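Long-range contact in ribosomal RNA small subunit methyltransferase E (Neisseria gonorrhoeae, PDB 5VM8), which probably methylates N3 of a specific uridine in 16S ribosomal RNA, using S-adenosyl methionine as the methyl donor: residues V105-S117 with S147-Y161. Residues are numbered along the deposited sequence; the frame is centred on the assembly and turned at random.
Sequences VELGVTAIQPVIS and SGRNTVPPVLPIIGY
Arg149 reaches the turn after helix 94-106 with its guanidinium edge: NH1 and NH2 both grip Val109 O, each at 3.0 Å, the oxygen lying within 1° of the guanidinium plane. NH1 also meets Val105 O at 2.9 Å, on a lone pair in the carbonyl plane; that oxygen accepts Gly108 N too, within the Schellman motif ending the helix. A bend at chi3 (65°) turns the group into this position, Pro153 CD sits 3.6 Å above one face, offset toward the rim, and Glu80 pairs with NH2, probably balancing its charge. Farther along, Ile112 bonds through both its N and its O, to Pro154 O and Leu156 N (the latter 2.9 Å, N-H...O 178°). Gln113 crosses Leu156 and Ile159 at about right angles; its bent chain sends NE2 to Pro157 O (2.8 Å) and back to Pro114 O, two bonds that fix the amide's rotation, while Ile159 CD1 touches Gln113 CD at 3.6 Å. Beyond, Ile158 CG2 packs across Ile116 CG1 (3.6 Å). Ile116 N and O bond Ile159 O and Tyr161 N, two residues apart, which marks parallel pairing: strand 159-160, reached through helix 128-147 and the loop after it, borders 111-116 in the parallel sheet of the SPOUT methyltransferase domain.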
loop_
_atom_site.group_PDB
_atom_site.type_symbol
_atom_site.label_atom_id
_atom_site.label_comp_id
_atom_site.label_asym_id
_atom_site.label_seq_id
_atom_site.Cartn_x
_atom_site.Cartn_y
_atom_site.Cartn_z
ATOM N N VAL A 105 -1.013 3.678 1.935
ATOM C CA VAL A 105 -0.795 3.973 0.517
ATOM C C VAL A 105 -0.738 5.480 0.285
ATOM O O VAL A 105 0.125 5.971 -0.446
ATOM C CB VAL A 105 -1.886 3.311 -0.351
ATOM C CG1 VAL A 105 -1.790 3.798 -1.792
ATOM C CG2 VAL A 105 -1.764 1.767 -0.287
ATOM N N GLU A 106 -1.662 6.238 0.882
ATOM C CA GLU A 106 -1.586 7.691 0.771
ATOM C C GLU A 106 -0.260 8.202 1.308
ATOM O O GLU A 106 0.289 9.173 0.776
ATOM C CB GLU A 106 -2.724 8.386 1.523
ATOM C CG GLU A 106 -4.131 8.112 0.999
ATOM C CD GLU A 106 -5.208 8.623 1.967
ATOM O OE1 GLU A 106 -5.030 9.717 2.551
ATOM O OE2 GLU A 106 -6.178 7.902 2.229
ATOM N N LEU A 107 0.272 7.564 2.358
ATOM C CA LEU A 107 1.528 7.992 2.961
ATOM C C LEU A 107 2.748 7.411 2.256
ATOM O O LEU A 107 3.869 7.625 2.720
ATOM C CB LEU A 107 1.553 7.627 4.437
ATOM C CG LEU A 107 0.435 8.306 5.223
ATOM C CD1 LEU A 107 0.234 7.657 6.572
ATOM C CD2 LEU A 107 0.741 9.800 5.408
ATOM N N GLY A 108 2.560 6.670 1.167
ATOM C CA GLY A 108 3.647 6.328 0.281
ATOM C C GLY A 108 4.315 4.990 0.509
ATOM O O GLY A 108 5.417 4.777 -0.014
ATOM N N VAL A 109 3.691 4.087 1.262
ATOM C CA VAL A 109 4.293 2.780 1.509
ATOM C C VAL A 109 4.531 2.082 0.174
ATOM O O VAL A 109 3.750 2.245 -0.775
ATOM C CB VAL A 109 3.388 1.972 2.459
ATOM C CG1 VAL A 109 2.196 1.338 1.718
ATOM C CG2 VAL A 109 4.167 0.956 3.224
ATOM N N THR A 110 5.647 1.352 0.064
ATOM C CA THR A 110 6.008 0.773 -1.231
ATOM C C THR A 110 5.540 -0.664 -1.398
ATOM O O THR A 110 5.369 -1.110 -2.533
ATOM C CB THR A 110 7.521 0.833 -1.498
ATOM O OG1 THR A 110 8.142 -0.367 -1.022
ATOM C CG2 THR A 110 8.140 2.017 -0.833
ATOM N N ALA A 111 5.342 -1.406 -0.312
ATOM C CA ALA A 111 4.804 -2.755 -0.412
ATOM C C ALA A 111 4.145 -3.125 0.906
ATOM O O ALA A 111 4.456 -2.566 1.956
ATOM C CB ALA A 111 5.895 -3.772 -0.774
ATOM N N ILE A 112 3.234 -4.090 0.831
ATOM C CA ILE A 112 2.450 -4.541 1.971
ATOM C C ILE A 112 2.455 -6.067 1.991
ATOM O O ILE A 112 2.130 -6.713 0.987
ATOM C CB ILE A 112 1.010 -3.994 1.926
ATOM C CG1 ILE A 112 1.028 -2.467 2.054
ATOM C CG2 ILE A 112 0.173 -4.627 3.032
ATOM C CD1 ILE A 112 -0.155 -1.764 1.370
ATOM N N GLN A 113 2.869 -6.635 3.122
ATOM C CA GLN A 113 2.960 -8.078 3.328
ATOM C C GLN A 113 1.997 -8.431 4.451
ATOM O O GLN A 113 2.346 -8.324 5.634
ATOM C CB GLN A 113 4.397 -8.505 3.650
ATOM C CG GLN A 113 4.582 -9.997 3.948
ATOM C CD GLN A 113 4.225 -10.897 2.779
ATOM O OE1 GLN A 113 5.030 -11.102 1.862
ATOM N NE2 GLN A 113 3.004 -11.430 2.797
ATOM N N PRO A 114 0.767 -8.822 4.134
ATOM C CA PRO A 114 -0.153 -9.268 5.188
ATOM C C PRO A 114 0.289 -10.609 5.748
ATOM O O PRO A 114 0.686 -11.509 5.001
ATOM C CB PRO A 114 -1.493 -9.393 4.458
ATOM C CG PRO A 114 -1.109 -9.694 3.035
ATOM C CD PRO A 114 0.200 -8.987 2.785
ATOM N N VAL A 115 0.197 -10.754 7.068
ATOM C CA VAL A 115 0.668 -11.972 7.718
ATOM C C VAL A 115 -0.340 -12.419 8.757
ATOM O O VAL A 115 -1.042 -11.612 9.371
ATOM C CB VAL A 115 2.052 -11.861 8.414
ATOM C CG1 VAL A 115 3.141 -11.441 7.453
ATOM C CG2 VAL A 115 1.977 -10.970 9.636
ATOM N N ILE A 116 -0.380 -13.729 8.958
ATOM C CA ILE A 116 -1.159 -14.322 10.030
ATOM C C ILE A 116 -0.242 -14.429 11.234
ATOM O O ILE A 116 0.841 -15.013 11.145
ATOM C CB ILE A 116 -1.705 -15.700 9.644
ATOM C CG1 ILE A 116 -2.370 -15.644 8.261
ATOM C CG2 ILE A 116 -2.661 -16.161 10.732
ATOM C CD1 ILE A 116 -2.775 -16.994 7.738
ATOM N N SER A 117 -0.625 -13.790 12.323
ATOM C CA SER A 117 0.072 -13.923 13.584
ATOM C C SER A 117 -0.841 -14.668 14.542
ATOM O O SER A 117 -1.962 -15.053 14.201
ATOM C CB SER A 117 0.509 -12.559 14.141
ATOM O OG SER A 117 -0.580 -11.830 14.666
ATOM N N SER A 147 -4.777 9.443 -4.433
ATOM C CA SER A 147 -3.625 10.187 -3.944
ATOM C C SER A 147 -2.671 10.575 -5.060
ATOM O O SER A 147 -1.703 11.302 -4.814
ATOM C CB SER A 147 -2.863 9.348 -2.925
ATOM O OG SER A 147 -2.266 8.263 -3.604
ATOM N N GLY A 148 -2.931 10.120 -6.278
ATOM C CA GLY A 148 -2.075 10.461 -7.392
ATOM C C GLY A 148 -0.828 9.623 -7.543
ATOM O O GLY A 148 0.160 10.108 -8.089
ATOM N N ARG A 149 -0.823 8.382 -7.060
ATOM C CA ARG A 149 0.336 7.536 -7.284
ATOM C C ARG A 149 0.157 6.772 -8.589
ATOM O O ARG A 149 -0.866 6.121 -8.796
ATOM C CB ARG A 149 0.534 6.585 -6.104
ATOM C CG ARG A 149 1.116 7.296 -4.899
ATOM C CD ARG A 149 1.257 6.371 -3.730
ATOM N NE ARG A 149 2.230 5.325 -4.004
ATOM C CZ ARG A 149 2.650 4.446 -3.107
ATOM N NH1 ARG A 149 2.187 4.500 -1.867
ATOM N NH2 ARG A 149 3.528 3.517 -3.448
ATOM N N ASN A 150 1.185 6.796 -9.428
ATOM C CA ASN A 150 1.209 6.020 -10.655
ATOM C C ASN A 150 1.937 4.701 -10.478
ATOM O O ASN A 150 2.045 3.925 -11.437
ATOM C CB ASN A 150 1.824 6.843 -11.782
ATOM C CG ASN A 150 0.956 8.015 -12.158
ATOM O OD1 ASN A 150 -0.253 8.009 -11.917
ATOM N ND2 ASN A 150 1.560 9.033 -12.729
ATOM N N THR A 151 2.464 4.459 -9.281
ATOM C CA THR A 151 3.053 3.189 -8.901
ATOM C C THR A 151 2.136 2.579 -7.858
ATOM O O THR A 151 1.774 3.242 -6.882
ATOM C CB THR A 151 4.461 3.385 -8.352
ATOM O OG1 THR A 151 5.252 3.998 -9.372
ATOM C CG2 THR A 151 5.068 2.046 -7.993
ATOM N N VAL A 152 1.694 1.341 -8.100
ATOM C CA VAL A 152 0.753 0.660 -7.233
ATOM C C VAL A 152 1.548 -0.296 -6.335
ATOM O O VAL A 152 2.204 -1.206 -6.866
ATOM C CB VAL A 152 -0.324 -0.095 -8.026
ATOM C CG1 VAL A 152 -1.191 -0.928 -7.088
ATOM C CG2 VAL A 152 -1.186 0.890 -8.812
ATOM N N PRO A 153 1.578 -0.083 -5.029
ATOM C CA PRO A 153 2.281 -1.022 -4.147
ATOM C C PRO A 153 1.574 -2.364 -4.157
ATOM O O PRO A 153 0.338 -2.417 -4.109
ATOM C CB PRO A 153 2.210 -0.353 -2.761
ATOM C CG PRO A 153 1.140 0.703 -2.852
ATOM C CD PRO A 153 1.021 1.082 -4.311
ATOM N N PRO A 154 2.311 -3.467 -4.261
ATOM C CA PRO A 154 1.660 -4.787 -4.245
ATOM C C PRO A 154 1.172 -5.153 -2.853
ATOM O O PRO A 154 1.758 -4.758 -1.843
ATOM C CB PRO A 154 2.778 -5.738 -4.689
ATOM C CG PRO A 154 4.037 -5.063 -4.183
ATOM C CD PRO A 154 3.779 -3.567 -4.336
ATOM N N VAL A 155 0.068 -5.886 -2.802
ATOM C CA VAL A 155 -0.336 -6.582 -1.583
ATOM C C VAL A 155 0.093 -8.032 -1.783
ATOM O O VAL A 155 -0.468 -8.749 -2.616
ATOM C CB VAL A 155 -1.840 -6.467 -1.306
ATOM C CG1 VAL A 155 -2.163 -7.063 0.056
ATOM C CG2 VAL A 155 -2.329 -5.012 -1.418
ATOM N N LEU A 156 1.116 -8.434 -1.092
ATOM C CA LEU A 156 1.732 -9.733 -1.328
ATOM C C LEU A 156 0.870 -10.870 -0.767
ATOM O O LEU A 156 0.072 -10.662 0.152
ATOM C CB LEU A 156 3.129 -9.765 -0.725
ATOM C CG LEU A 156 4.071 -8.669 -1.267
ATOM C CD1 LEU A 156 5.404 -8.625 -0.501
ATOM C CD2 LEU A 156 4.338 -8.843 -2.758
ATOM N N PRO A 157 0.993 -12.075 -1.325
ATOM C CA PRO A 157 0.210 -13.208 -0.804
ATOM C C PRO A 157 0.411 -13.408 0.695
ATOM O O PRO A 157 1.492 -13.176 1.240
ATOM C CB PRO A 157 0.737 -14.402 -1.604
ATOM C CG PRO A 157 1.328 -13.820 -2.851
ATOM C CD PRO A 157 1.821 -12.445 -2.488
ATOM N N ILE A 158 -0.674 -13.792 1.366
ATOM C CA ILE A 158 -0.648 -14.019 2.805
ATOM C C ILE A 158 0.332 -15.125 3.157
ATOM O O ILE A 158 0.401 -16.160 2.485
ATOM C CB ILE A 158 -2.062 -14.362 3.311
ATOM C CG1 ILE A 158 -3.037 -13.220 2.968
ATOM C CG2 ILE A 158 -2.021 -14.712 4.796
ATOM C CD1 ILE A 158 -4.478 -13.494 3.287
ATOM N N ILE A 159 1.103 -14.899 4.218
ATOM C CA ILE A 159 1.967 -15.900 4.828
ATOM C C ILE A 159 1.874 -15.762 6.342
ATOM O O ILE A 159 1.407 -14.753 6.875
ATOM C CB ILE A 159 3.442 -15.770 4.377
ATOM C CG1 ILE A 159 3.942 -14.322 4.502
ATOM C CG2 ILE A 159 3.615 -16.255 2.962
ATOM C CD1 ILE A 159 5.365 -14.104 3.941
ATOM N N GLY A 160 2.392 -16.764 7.042
ATOM C CA GLY A 160 2.456 -16.672 8.478
ATOM C C GLY A 160 3.548 -15.725 8.930
ATOM O O GLY A 160 4.445 -15.350 8.178
ATOM N N TYR A 161 3.450 -15.328 10.196
ATOM C CA TYR A 161 4.413 -14.404 10.779
ATOM C C TYR A 161 5.836 -14.951 10.712
ATOM O O TYR A 161 6.754 -14.276 10.226
ATOM C CB TYR A 161 4.000 -14.116 12.217
ATOM C CG TYR A 161 4.983 -13.332 13.045
ATOM C CD1 TYR A 161 4.968 -11.928 13.040
ATOM C CD2 TYR A 161 5.890 -13.983 13.877
ATOM C CE1 TYR A 161 5.855 -11.204 13.830
ATOM C CE2 TYR A 161 6.784 -13.269 14.658
ATOM C CZ TYR A 161 6.755 -11.887 14.642
ATOM O OH TYR A 161 7.632 -11.188 15.428
#